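Local coordinates for protein 2-amino-4-hydroxy-6-hydroxymethyldihydropteridine pyrophosphokinase (Haemophilus influenzae, PDB 1CBK) that probably transfers pyrophosphate from ATP to 6-hydroxymethyl-7,8-dihydropterin, a step of folate biosynthesis, at residues Ile6-Asn11 / Ala57-Glu62; Lys24-Leu29 / Asp72-Ile77; Tyr41-Leu46 / Arg121-Val126; Pro52-Ala57 / Gly90-Asp95. All coordinates share one frame; numbering follows the deposited sequence.

How the contacts relate
The four contacts run from the pterin pocket, through the sheet, to the helical layer on the far side. Contacts 3 and 4 both touch the bound pterin analogue, have centres about 10 Å apart and are joined by backbone pairing of strands 32-43 and 54-63. Contact 1, in the middle of the sheet, shares Ala-57 with contact 4; its Ser-10 OG lies 2.6 Å from Thr-93 O. On its other flank contact 1 meets the helices of contact 2, Ile-61 CG2 lying 3.8 Å from Ile-26 CG2. Contact 2 is far from the pocket: the Ile-26 side chain is about 14 Å from the ligand, and the centres of contacts 2 and 3 are about 23 Å apart.

Contact 1: residues Ile6-Asn11 / Ala57-Glu62; sequences IALGSN and AVAKIE
Ile-6 and Ala-59 exchange two backbone hydrogen bonds, Ile-6 N to Ala-59 O at 2.9 Å and Ala-59 N to Ile-6 O at 2.8 Å, each donor lying in the carbonyl plane. Leu-8 and Ala-57 form the next antiparallel hydrogen-bonded pair: Leu-8 N reaches Ala-57 O at 2.9 Å, tilted 32° from the carbonyl plane, and Ala-57 N reaches Leu-8 O at 3.0 Å. Ala-7 and Val-58 make the non-hydrogen-bonded pair between them. Here Val-58 CA adds a CH...O contact to Ile-6 O, 3.2 Å away. The apolar contacts lie on the face that carries Ile-6, Leu-8, Ala-57 and Ala-59. Leu-8 turns CD1 over the neighbouring strand, 4.1 Å from Ala-59 CB. The Ile-6 and Ile-61 chains meet at their CD1 methyls, 3.6 Å apart; Ile-61 CG1 stands between its backbone N and carbonyl carbon (chi1 61°), which brings that methyl to Ile-6. Helix 15-27 covers this face through Leu-23, while Leu-128 and Ile-131 of helix 122-131 pack on Val-58 from the other. Paired backbone groups, with apolar packing at Leu-8, Ala-59 and Val-58, join strands 2-10 and 54-63 in the buried centre of the sheet.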
# COMPACT_ATOMS: atom_id res chain seq x y z
N ILE A 6 10.31 4.67 -12.86
CA ILE A 6 10.71 5.21 -11.56
C ILE A 6 9.68 6.23 -11.06
O ILE A 6 9.26 7.12 -11.81
CB ILE A 6 12.11 5.87 -11.66
CG1 ILE A 6 13.14 4.81 -12.09
CG2 ILE A 6 12.52 6.53 -10.33
CD1 ILE A 6 14.45 5.38 -12.51
N ALA A 7 9.24 6.06 -9.82
CA ALA A 7 8.27 6.97 -9.21
C ALA A 7 9.06 7.99 -8.39
O ALA A 7 10.03 7.64 -7.71
CB ALA A 7 7.29 6.19 -8.29
N LEU A 8 8.68 9.26 -8.49
CA LEU A 8 9.34 10.33 -7.74
C LEU A 8 8.31 11.12 -6.93
O LEU A 8 7.24 11.43 -7.44
CB LEU A 8 10.08 11.32 -8.68
CG LEU A 8 11.09 10.85 -9.72
CD1 LEU A 8 10.39 10.43 -11.01
CD2 LEU A 8 12.08 11.98 -9.97
N GLY A 9 8.66 11.49 -5.71
CA GLY A 9 7.74 12.26 -4.88
C GLY A 9 8.50 13.16 -3.92
O GLY A 9 9.63 12.85 -3.56
N SER A 10 7.91 14.29 -3.55
CA SER A 10 8.56 15.22 -2.60
C SER A 10 7.54 16.18 -2.07
O SER A 10 6.61 16.55 -2.78
CB SER A 10 9.66 16.04 -3.31
OG SER A 10 10.12 17.14 -2.51
N ASN A 11 7.68 16.57 -0.81
CA ASN A 11 6.78 17.59 -0.25
C ASN A 11 7.56 18.55 0.67
O ASN A 11 6.95 19.28 1.46
CB ASN A 11 5.55 17.00 0.47
CG ASN A 11 5.86 16.44 1.85
OD1 ASN A 11 6.97 15.99 2.14
ND2 ASN A 11 4.85 16.40 2.70
N ALA A 57 5.64 12.39 -9.84
CA ALA A 57 5.86 12.14 -11.26
C ALA A 57 6.38 10.72 -11.40
O ALA A 57 6.67 10.05 -10.40
CB ALA A 57 6.88 13.15 -11.86
N VAL A 58 6.42 10.26 -12.64
CA VAL A 58 6.92 8.92 -12.98
C VAL A 58 7.79 9.15 -14.21
O VAL A 58 7.38 9.85 -15.15
CB VAL A 58 5.77 7.90 -13.34
CG1 VAL A 58 6.37 6.54 -13.79
CG2 VAL A 58 4.86 7.64 -12.12
N ALA A 59 8.99 8.58 -14.19
CA ALA A 59 9.93 8.69 -15.30
C ALA A 59 10.16 7.32 -15.95
O ALA A 59 10.15 6.28 -15.27
CB ALA A 59 11.27 9.25 -14.79
N LYS A 60 10.36 7.32 -17.26
CA LYS A 60 10.60 6.09 -18.00
C LYS A 60 12.04 6.11 -18.45
O LYS A 60 12.50 7.10 -19.03
CB LYS A 60 9.69 6.04 -19.24
CG LYS A 60 9.90 4.83 -20.16
CD LYS A 60 9.01 4.94 -21.42
CE LYS A 60 9.24 3.80 -22.37
NZ LYS A 60 8.31 3.84 -23.54
N ILE A 61 12.78 5.04 -18.15
CA ILE A 61 14.19 4.96 -18.56
C ILE A 61 14.48 3.64 -19.28
O ILE A 61 13.73 2.68 -19.15
CB ILE A 61 15.19 5.05 -17.36
CG1 ILE A 61 14.97 3.90 -16.37
CG2 ILE A 61 15.14 6.44 -16.68
CD1 ILE A 61 16.09 3.78 -15.33
N GLU A 62 15.59 3.62 -20.04
CA GLU A 62 16.09 2.44 -20.76
C GLU A 62 17.45 2.32 -20.15
O GLU A 62 18.25 3.26 -20.21
CB GLU A 62 16.19 2.71 -22.26
CG GLU A 62 14.80 2.86 -22.91
CD GLU A 62 14.81 3.30 -24.39
OE1 GLU A 62 15.88 3.68 -24.94
OE2 GLU A 62 13.71 3.26 -25.00

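Contact 2: residues Lys24-Leu29 / Asp72-Ile77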
# COMPACT_ATOMS: atom_id res chain seq x y z
N LYS A 24 17.37 15.20 -13.59
CA LYS A 24 18.63 15.54 -14.22
C LYS A 24 19.66 14.48 -13.82
O LYS A 24 20.36 13.93 -14.68
CB LYS A 24 19.08 16.94 -13.78
CG LYS A 24 20.49 17.37 -14.23
CD LYS A 24 20.76 18.80 -13.73
CE LYS A 24 22.13 19.32 -14.12
NZ LYS A 24 22.22 20.82 -14.00
N ALA A 25 19.76 14.18 -12.53
CA ALA A 25 20.71 13.18 -12.07
C ALA A 25 20.45 11.79 -12.71
O ALA A 25 21.40 11.12 -13.13
CB ALA A 25 20.70 13.07 -10.55
N ILE A 26 19.18 11.37 -12.77
CA ILE A 26 18.81 10.08 -13.39
C ILE A 26 19.22 10.08 -14.88
O ILE A 26 19.80 9.10 -15.38
CB ILE A 26 17.28 9.80 -13.26
CG1 ILE A 26 16.91 9.46 -11.80
CG2 ILE A 26 16.88 8.66 -14.16
CD1 ILE A 26 15.39 9.54 -11.50
N SER A 27 18.97 11.20 -15.57
CA SER A 27 19.32 11.30 -16.98
C SER A 27 20.85 11.18 -17.24
O SER A 27 21.26 10.78 -18.33
CB SER A 27 18.80 12.62 -17.56
OG SER A 27 19.61 13.70 -17.14
N GLN A 28 21.66 11.50 -16.23
CA GLN A 28 23.13 11.45 -16.33
C GLN A 28 23.78 10.11 -15.91
O GLN A 28 24.99 9.98 -15.95
CB GLN A 28 23.74 12.61 -15.52
CG GLN A 28 23.38 13.99 -16.06
CD GLN A 28 23.93 15.13 -15.21
OE1 GLN A 28 24.14 14.98 -14.01
NE2 GLN A 28 24.13 16.28 -15.83
N LEU A 29 22.98 9.15 -15.48
CA LEU A 29 23.50 7.85 -15.08
C LEU A 29 24.14 7.10 -16.25
O LEU A 29 23.64 7.11 -17.37
CB LEU A 29 22.37 6.99 -14.48
CG LEU A 29 21.81 7.40 -13.12
CD1 LEU A 29 20.67 6.46 -12.74
CD2 LEU A 29 22.91 7.38 -12.07
N ASP A 72 21.25 1.11 -6.18
CA ASP A 72 22.43 1.78 -5.61
C ASP A 72 22.53 3.21 -6.11
O ASP A 72 22.80 4.13 -5.33
CB ASP A 72 23.71 1.07 -6.01
CG ASP A 72 23.97 -0.18 -5.21
OD1 ASP A 72 23.33 -0.37 -4.16
OD2 ASP A 72 24.84 -0.97 -5.64
N GLU A 73 22.37 3.39 -7.41
CA GLU A 73 22.43 4.70 -8.05
C GLU A 73 21.32 5.62 -7.60
O GLU A 73 21.56 6.80 -7.38
CB GLU A 73 22.43 4.56 -9.58
CG GLU A 73 23.74 4.01 -10.17
CD GLU A 73 24.97 4.79 -9.71
OE1 GLU A 73 25.16 5.95 -10.16
OE2 GLU A 73 25.76 4.26 -8.91
N LEU A 74 20.09 5.11 -7.47
CA LEU A 74 19.00 5.98 -7.03
C LEU A 74 19.24 6.42 -5.58
O LEU A 74 18.91 7.55 -5.21
CB LEU A 74 17.65 5.28 -7.16
CG LEU A 74 17.24 4.92 -8.58
CD1 LEU A 74 15.89 4.22 -8.52
CD2 LEU A 74 17.18 6.17 -9.48
N GLN A 75 19.76 5.52 -4.76
CA GLN A 75 20.03 5.84 -3.36
C GLN A 75 21.18 6.86 -3.28
O GLN A 75 21.16 7.75 -2.42
CB GLN A 75 20.35 4.57 -2.55
CG GLN A 75 19.15 3.62 -2.48
CD GLN A 75 19.40 2.38 -1.65
OE1 GLN A 75 18.53 1.94 -0.90
NE2 GLN A 75 20.57 1.80 -1.78
N ARG A 76 22.14 6.75 -4.19
CA ARG A 76 23.27 7.69 -4.25
C ARG A 76 22.74 9.07 -4.61
O ARG A 76 23.15 10.07 -4.00
CB ARG A 76 24.27 7.23 -5.29
CG ARG A 76 25.49 8.12 -5.44
CD ARG A 76 26.47 7.46 -6.39
NE ARG A 76 27.45 8.41 -6.93
CZ ARG A 76 27.51 8.78 -8.21
NH1 ARG A 76 26.64 8.30 -9.09
NH2 ARG A 76 28.44 9.65 -8.61
N ILE A 77 21.80 9.13 -5.56
CA ILE A 77 21.21 10.39 -5.95
C ILE A 77 20.46 11.01 -4.77
O ILE A 77 20.57 12.21 -4.53
CB ILE A 77 20.28 10.23 -7.18
CG1 ILE A 77 21.12 9.99 -8.44
CG2 ILE A 77 19.36 11.47 -7.35
CD1 ILE A 77 20.32 9.48 -9.64
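Glu-73 OE1 lies 3.3 Å from Leu-29 CD2 and is also met by Arg-76 NH1 at 3.0 Å, in a salt bridge whose hydrogen bond is weak (123° at the hydrogen). The Glu-73 chain is bent at chi2 (-53°), which leaves OE1 beside Arg-76 NH1, three residues on in the same helix. Its aliphatic part also lies against Leu-29: the two side chains run alongside each other, antiparallel, with Glu-73 CB 3.8 Å from Leu-29 CD2 and CG close to the same methyl. Segment 24-29 is the last turn of helix 15-27 and the residues after it; 72-77 lies within helix 67-80, and the two helices lie side by side on one face of the sheet. With the strand order 4-1-3-2 for the first four strands, this gives a ferredoxin-like core. Ile-77 is the side chain with most partners between them. Its CD1 points into the other segment, 3.7 Å from Ala-25 CB and 4.1 Å from Leu-29 CD2, and Ala-25 CB is also met by CG1 and CG2 of the same isoleucine. The small alanine lets the backbones approach, with the CA atoms of Ala-25 and Ile-77 6.7 Å apart. Ile-26 runs across Ile-77 at about a right angle, and its CG1 also meets Leu-74 CD2 at 4.0 Å as those two chains meet at a slant. Beneath this apolar seam, Leu-74 and Ile-77 rest on Leu-96 of strand 95-101.

Contact 3: residues Tyr41-Leu46 / Arg121-Val126. With ROI (7,8-dihydro-7,7-dimethyl-6-hydroxypterin), chain D.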
# COMPACT_ATOMS: atom_id res chain seq x y z
N TYR A 41 2.36 16.26 -10.69
CA TYR A 41 1.02 16.32 -10.11
C TYR A 41 1.13 16.67 -8.65
O TYR A 41 1.90 16.01 -7.95
CB TYR A 41 0.32 14.95 -10.19
CG TYR A 41 -0.01 14.50 -11.60
CD1 TYR A 41 0.97 13.93 -12.41
CD2 TYR A 41 -1.27 14.71 -12.13
CE1 TYR A 41 0.70 13.58 -13.73
CE2 TYR A 41 -1.56 14.37 -13.45
CZ TYR A 41 -0.57 13.81 -14.24
OH TYR A 41 -0.83 13.52 -15.55
N LYS A 42 0.35 17.66 -8.20
CA LYS A 42 0.30 18.08 -6.79
C LYS A 42 -0.83 17.23 -6.21
O LYS A 42 -1.99 17.33 -6.64
CB LYS A 42 -0.00 19.57 -6.67
CG LYS A 42 0.03 20.11 -5.23
CD LYS A 42 0.07 21.64 -5.25
CE LYS A 42 0.29 22.25 -3.87
NZ LYS A 42 -0.99 22.49 -3.13
N SER A 43 -0.51 16.42 -5.21
CA SER A 43 -1.48 15.51 -4.64
C SER A 43 -1.60 15.62 -3.13
O SER A 43 -0.64 15.98 -2.45
CB SER A 43 -1.08 14.08 -5.02
OG SER A 43 0.23 13.79 -4.51
N LYS A 44 -2.77 15.27 -2.61
CA LYS A 44 -3.06 15.28 -1.19
C LYS A 44 -2.17 14.23 -0.55
O LYS A 44 -1.98 13.15 -1.12
CB LYS A 44 -4.53 14.90 -0.99
CG LYS A 44 -5.01 14.87 0.44
CD LYS A 44 -6.46 14.41 0.54
CE LYS A 44 -7.10 14.90 1.83
NZ LYS A 44 -8.47 14.35 2.05
N PRO A 45 -1.60 14.52 0.63
CA PRO A 45 -0.73 13.54 1.29
C PRO A 45 -1.43 12.23 1.65
O PRO A 45 -2.60 12.22 2.02
CB PRO A 45 -0.33 14.26 2.57
CG PRO A 45 -0.42 15.67 2.23
CD PRO A 45 -1.67 15.76 1.41
N LEU A 46 -0.73 11.12 1.46
CA LEU A 46 -1.21 9.81 1.89
C LEU A 46 -0.47 9.68 3.23
O LEU A 46 0.76 9.54 3.27
CB LEU A 46 -0.76 8.69 0.92
CG LEU A 46 -1.01 7.26 1.45
CD1 LEU A 46 -2.53 7.04 1.70
CD2 LEU A 46 -0.45 6.24 0.46
N ARG A 121 -2.11 3.67 -5.51
CA ARG A 121 -1.83 5.08 -5.28
C ARG A 121 -2.12 5.91 -6.52
O ARG A 121 -1.50 5.71 -7.56
CB ARG A 121 -0.36 5.26 -4.88
CG ARG A 121 -0.06 4.71 -3.50
CD ARG A 121 1.42 4.83 -3.15
NE ARG A 121 1.71 4.24 -1.85
CZ ARG A 121 2.82 4.44 -1.16
NH1 ARG A 121 3.77 5.24 -1.64
NH2 ARG A 121 2.99 3.85 0.02
N GLU A 122 -3.01 6.88 -6.38
CA GLU A 122 -3.38 7.74 -7.49
C GLU A 122 -2.19 8.51 -8.09
O GLU A 122 -2.16 8.76 -9.30
CB GLU A 122 -4.44 8.76 -7.05
CG GLU A 122 -3.95 9.74 -5.96
CD GLU A 122 -5.02 10.75 -5.56
OE1 GLU A 122 -6.11 10.77 -6.17
OE2 GLU A 122 -4.76 11.53 -4.63
N PHE A 123 -1.27 8.92 -7.23
CA PHE A 123 -0.11 9.71 -7.65
C PHE A 123 1.00 8.88 -8.29
O PHE A 123 2.08 9.40 -8.58
CB PHE A 123 0.42 10.55 -6.49
CG PHE A 123 0.61 9.79 -5.21
CD1 PHE A 123 1.80 9.12 -4.95
CD2 PHE A 123 -0.39 9.78 -4.25
CE1 PHE A 123 1.99 8.44 -3.76
CE2 PHE A 123 -0.22 9.10 -3.05
CZ PHE A 123 0.97 8.43 -2.80
N VAL A 124 0.74 7.59 -8.43
CA VAL A 124 1.66 6.68 -9.06
C VAL A 124 1.01 6.22 -10.38
O VAL A 124 1.61 6.35 -11.47
CB VAL A 124 1.91 5.44 -8.20
CG1 VAL A 124 2.61 4.35 -9.03
CG2 VAL A 124 2.76 5.78 -7.01
N ILE A 125 -0.23 5.73 -10.30
CA ILE A 125 -0.92 5.19 -11.48
C ILE A 125 -1.36 6.20 -12.53
O ILE A 125 -1.27 5.90 -13.73
CB ILE A 125 -2.09 4.26 -11.09
CG1 ILE A 125 -1.55 3.04 -10.34
CG2 ILE A 125 -2.94 3.85 -12.34
CD1 ILE A 125 -0.65 2.11 -11.16
N VAL A 126 -1.82 7.37 -12.10
CA VAL A 126 -2.25 8.37 -13.07
C VAL A 126 -1.07 8.84 -13.95
O VAL A 126 -1.21 8.93 -15.19
CB VAL A 126 -3.00 9.54 -12.40
CG1 VAL A 126 -3.14 10.73 -13.34
CG2 VAL A 126 -4.36 9.04 -11.92
N1 ROI D . 1.68 11.14 -0.37
C2 ROI D . 1.67 11.65 -1.66
N2 ROI D . 0.57 12.33 -2.06
N3 ROI D . 2.71 11.49 -2.52
C4 ROI D . 3.82 10.81 -2.18
O4 ROI D . 4.79 10.70 -2.94
C4A ROI D . 3.89 10.21 -0.88
N5 ROI D . 4.93 9.53 -0.52
C6 ROI D . 5.07 8.92 0.71
C7 ROI D . 3.85 8.90 1.67
C16 ROI D . 3.10 7.52 1.59
C15 ROI D . 4.27 9.24 3.11
N8 ROI D . 2.79 9.89 1.28
C8A ROI D . 2.73 10.44 0.01
O9 ROI D . 6.21 8.41 0.95
O HOH W 1 -4.82 14.33 -4.52
O HOH W 2 -2.93 11.31 -2.79
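The pterin pocket of this pyrophosphokinase has one wall in Phe-123, whose ring edge meets Leu-46 CB at CE2 (4.0 Å), and a side of backbone groups and Ser-43 OG in residues 43-46. Phe-123 CG stands between its backbone N and carbonyl carbon (chi1 49°), which sets the ring nearly parallel to the ligand, with ROI N3 3.3 Å above the ring centre. The opposite ring face is backed by Arg-121 CB. Tyr-54 lies on the far side of the bicycle, completing the aromatic sandwich in which this family of enzymes holds its pterin substrate. The edge of the ligand is read by strand 32-43 and the loop after it. ROI N2 gives one hydrogen bond to Ser-43 OG (2.9 Å) and another to Lys-44 O (2.8 Å). Leu-46 uses both backbone groups, its N donating to ROI N1 at 3.0 Å and its O accepting from ROI N8. Leu-46 CD2 and the ligand methyl C16 lie over one face of the Arg-121 guanidinium, the methyl of leucine 3.7 Å from NE; the polar end of the arginine turns to Asp-117 of the second subunit. Two waters join the segments where they do not touch directly: both donate to Glu-122 OE2, one accepting from Lys-44 N, the other donating also to Lys-44 O. Farther along, Val-126 CG1 comes obliquely to the Tyr-41 ring, 4.0 Å from CE2, bringing helix 122-131 against the strand.

Contact 4: residues Pro52-Ala57 / Gly90-Asp95; sequences PDYVNA and GERTLD. With ROI (7,8-dihydro-7,7-dimethyl-6-hydroxypterin), chain D; SO4 (sulfate ion), chain C.
Tyr-54 and Arg-92 form the tight part of this contact: Arg-92 CD lies in plane at the ring edge of Tyr-54, whose face covers the pterin analogue with ROI C8A 3.5 Å above it. Arg-92 NE also gives Tyr-54 OH a long, bent bond of 3.3 Å, with the hydroxyl 30° out of the guanidinium plane. The phenol oxygen is also hydrogen-bonded to Gln-51. The Arg-92 chain, bent at chi2 and chi3 (54°), curls back so that NE and NH2 (2.8 Å) both grip Gly-90 O, side-on and close to the guanidinium plane. NH1 makes a salt bridge to Asp-95 OD2 at 2.9 Å. Segment 52-57 leads into strand 54-63, which supplies Tyr-54 over a face and Asn-56 at one edge of the pterin analogue; segment 90-95, the loop leading into strand 95-101, supplies Arg-92 beside O9. Asn-56 reads the amide edge with two nearly straight bonds: ROI N3 to OD1 at 3.0 Å and ND2 to ROI O4 at 2.8 Å. ROI O9 lies over one face of the guanidinium, while a sulfate, probably from the crystallisation liquor, sits at its edge, where NH2 and NH1 bond to O3 (2.7 Å from NH2) and O2. The loose side lies at exposed Pro-52, whose CD merely brushes Glu-91 CG at 3.9 Å, the glutamate's carboxylate being engaged by Arg-87.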
# COMPACT_ATOMS: atom_id res chain seq x y z
N PRO A 52 2.72 19.19 4.00
CA PRO A 52 2.37 19.79 2.71
C PRO A 52 1.96 18.76 1.65
O PRO A 52 2.31 17.58 1.75
CB PRO A 52 3.65 20.53 2.31
CG PRO A 52 4.39 20.75 3.63
CD PRO A 52 4.14 19.47 4.35
N ASP A 53 1.22 19.23 0.65
CA ASP A 53 0.83 18.38 -0.46
C ASP A 53 2.11 17.98 -1.18
O ASP A 53 3.09 18.75 -1.22
CB ASP A 53 -0.04 19.17 -1.44
CG ASP A 53 -1.48 19.32 -0.97
OD1 ASP A 53 -1.87 18.73 0.06
OD2 ASP A 53 -2.23 20.03 -1.67
N TYR A 54 2.09 16.81 -1.81
CA TYR A 54 3.25 16.31 -2.53
C TYR A 54 3.24 16.68 -3.98
O TYR A 54 2.19 17.05 -4.52
CB TYR A 54 3.28 14.78 -2.45
CG TYR A 54 3.78 14.24 -1.15
CD1 TYR A 54 2.98 14.25 0.01
CD2 TYR A 54 5.06 13.71 -1.06
CE1 TYR A 54 3.47 13.73 1.22
CE2 TYR A 54 5.55 13.20 0.14
CZ TYR A 54 4.76 13.20 1.27
OH TYR A 54 5.29 12.69 2.41
N VAL A 55 4.43 16.64 -4.60
CA VAL A 55 4.55 16.84 -6.05
C VAL A 55 5.09 15.45 -6.50
O VAL A 55 6.07 14.93 -5.92
CB VAL A 55 5.49 18.00 -6.46
CG1 VAL A 55 5.56 18.10 -8.00
CG2 VAL A 55 4.94 19.32 -5.92
N ASN A 56 4.37 14.82 -7.43
CA ASN A 56 4.67 13.48 -7.92
C ASN A 56 4.84 13.37 -9.42
O ASN A 56 4.26 14.12 -10.18
CB ASN A 56 3.55 12.51 -7.51
CG ASN A 56 3.57 12.17 -6.04
OD1 ASN A 56 2.74 12.64 -5.27
ND2 ASN A 56 4.49 11.31 -5.64
N ALA A 57 5.64 12.39 -9.84
CA ALA A 57 5.86 12.14 -11.26
C ALA A 57 6.38 10.72 -11.40
O ALA A 57 6.67 10.05 -10.40
CB ALA A 57 6.88 13.15 -11.86
N GLY A 90 5.54 10.88 6.92
CA GLY A 90 5.52 12.34 6.85
C GLY A 90 6.41 12.96 5.78
O GLY A 90 6.79 12.30 4.81
N GLU A 91 6.80 14.21 6.04
CA GLU A 91 7.63 15.02 5.14
C GLU A 91 8.97 14.43 4.69
O GLU A 91 9.73 13.91 5.49
CB GLU A 91 7.87 16.40 5.77
CG GLU A 91 6.62 17.15 6.22
CD GLU A 91 6.15 16.80 7.65
OE1 GLU A 91 6.68 15.87 8.30
OE2 GLU A 91 5.23 17.50 8.13
N ARG A 92 9.29 14.57 3.41
CA ARG A 92 10.55 14.09 2.85
C ARG A 92 10.89 14.99 1.66
O ARG A 92 10.00 15.37 0.89
CB ARG A 92 10.41 12.64 2.37
CG ARG A 92 9.38 12.50 1.23
CD ARG A 92 8.68 11.18 1.26
NE ARG A 92 8.08 10.95 2.56
CZ ARG A 92 8.26 9.84 3.26
NH1 ARG A 92 8.99 8.84 2.75
NH2 ARG A 92 7.70 9.72 4.46
N THR A 93 12.16 15.31 1.50
CA THR A 93 12.59 16.15 0.38
C THR A 93 12.55 15.39 -0.95
O THR A 93 12.38 16.01 -2.00
CB THR A 93 14.01 16.69 0.62
OG1 THR A 93 14.89 15.60 0.86
CG2 THR A 93 14.04 17.64 1.85
N LEU A 94 12.70 14.07 -0.92
CA LEU A 94 12.69 13.26 -2.13
C LEU A 94 12.67 11.75 -1.88
O LEU A 94 13.35 11.25 -0.99
CB LEU A 94 13.96 13.56 -2.98
CG LEU A 94 14.16 12.78 -4.30
CD1 LEU A 94 13.25 13.36 -5.38
CD2 LEU A 94 15.62 12.85 -4.73
N ASP A 95 11.89 11.05 -2.69
CA ASP A 95 11.81 9.59 -2.67
C ASP A 95 11.83 9.15 -4.14
O ASP A 95 11.08 9.69 -4.94
CB ASP A 95 10.50 9.08 -2.03
CG ASP A 95 10.66 8.65 -0.59
OD1 ASP A 95 11.77 8.74 -0.05
OD2 ASP A 95 9.66 8.21 0.01
N1 ROI D . 1.68 11.14 -0.37
C2 ROI D . 1.67 11.65 -1.66
N2 ROI D . 0.57 12.33 -2.06
N3 ROI D . 2.71 11.49 -2.52
C4 ROI D . 3.82 10.81 -2.18
O4 ROI D . 4.79 10.70 -2.94
C4A ROI D . 3.89 10.21 -0.88
N5 ROI D . 4.93 9.53 -0.52
C6 ROI D . 5.07 8.92 0.71
C7 ROI D . 3.85 8.90 1.67
C16 ROI D . 3.10 7.52 1.59
C15 ROI D . 4.27 9.24 3.11
N8 ROI D . 2.79 9.89 1.28
C8A ROI D . 2.73 10.44 0.01
O9 ROI D . 6.21 8.41 0.95
S SO4 C . 8.36 6.12 5.35
O1 SO4 C . 7.33 4.93 5.18
O2 SO4 C . 9.23 6.30 3.98
O3 SO4 C . 7.53 7.32 5.64
O4 SO4 C . 9.40 5.85 6.56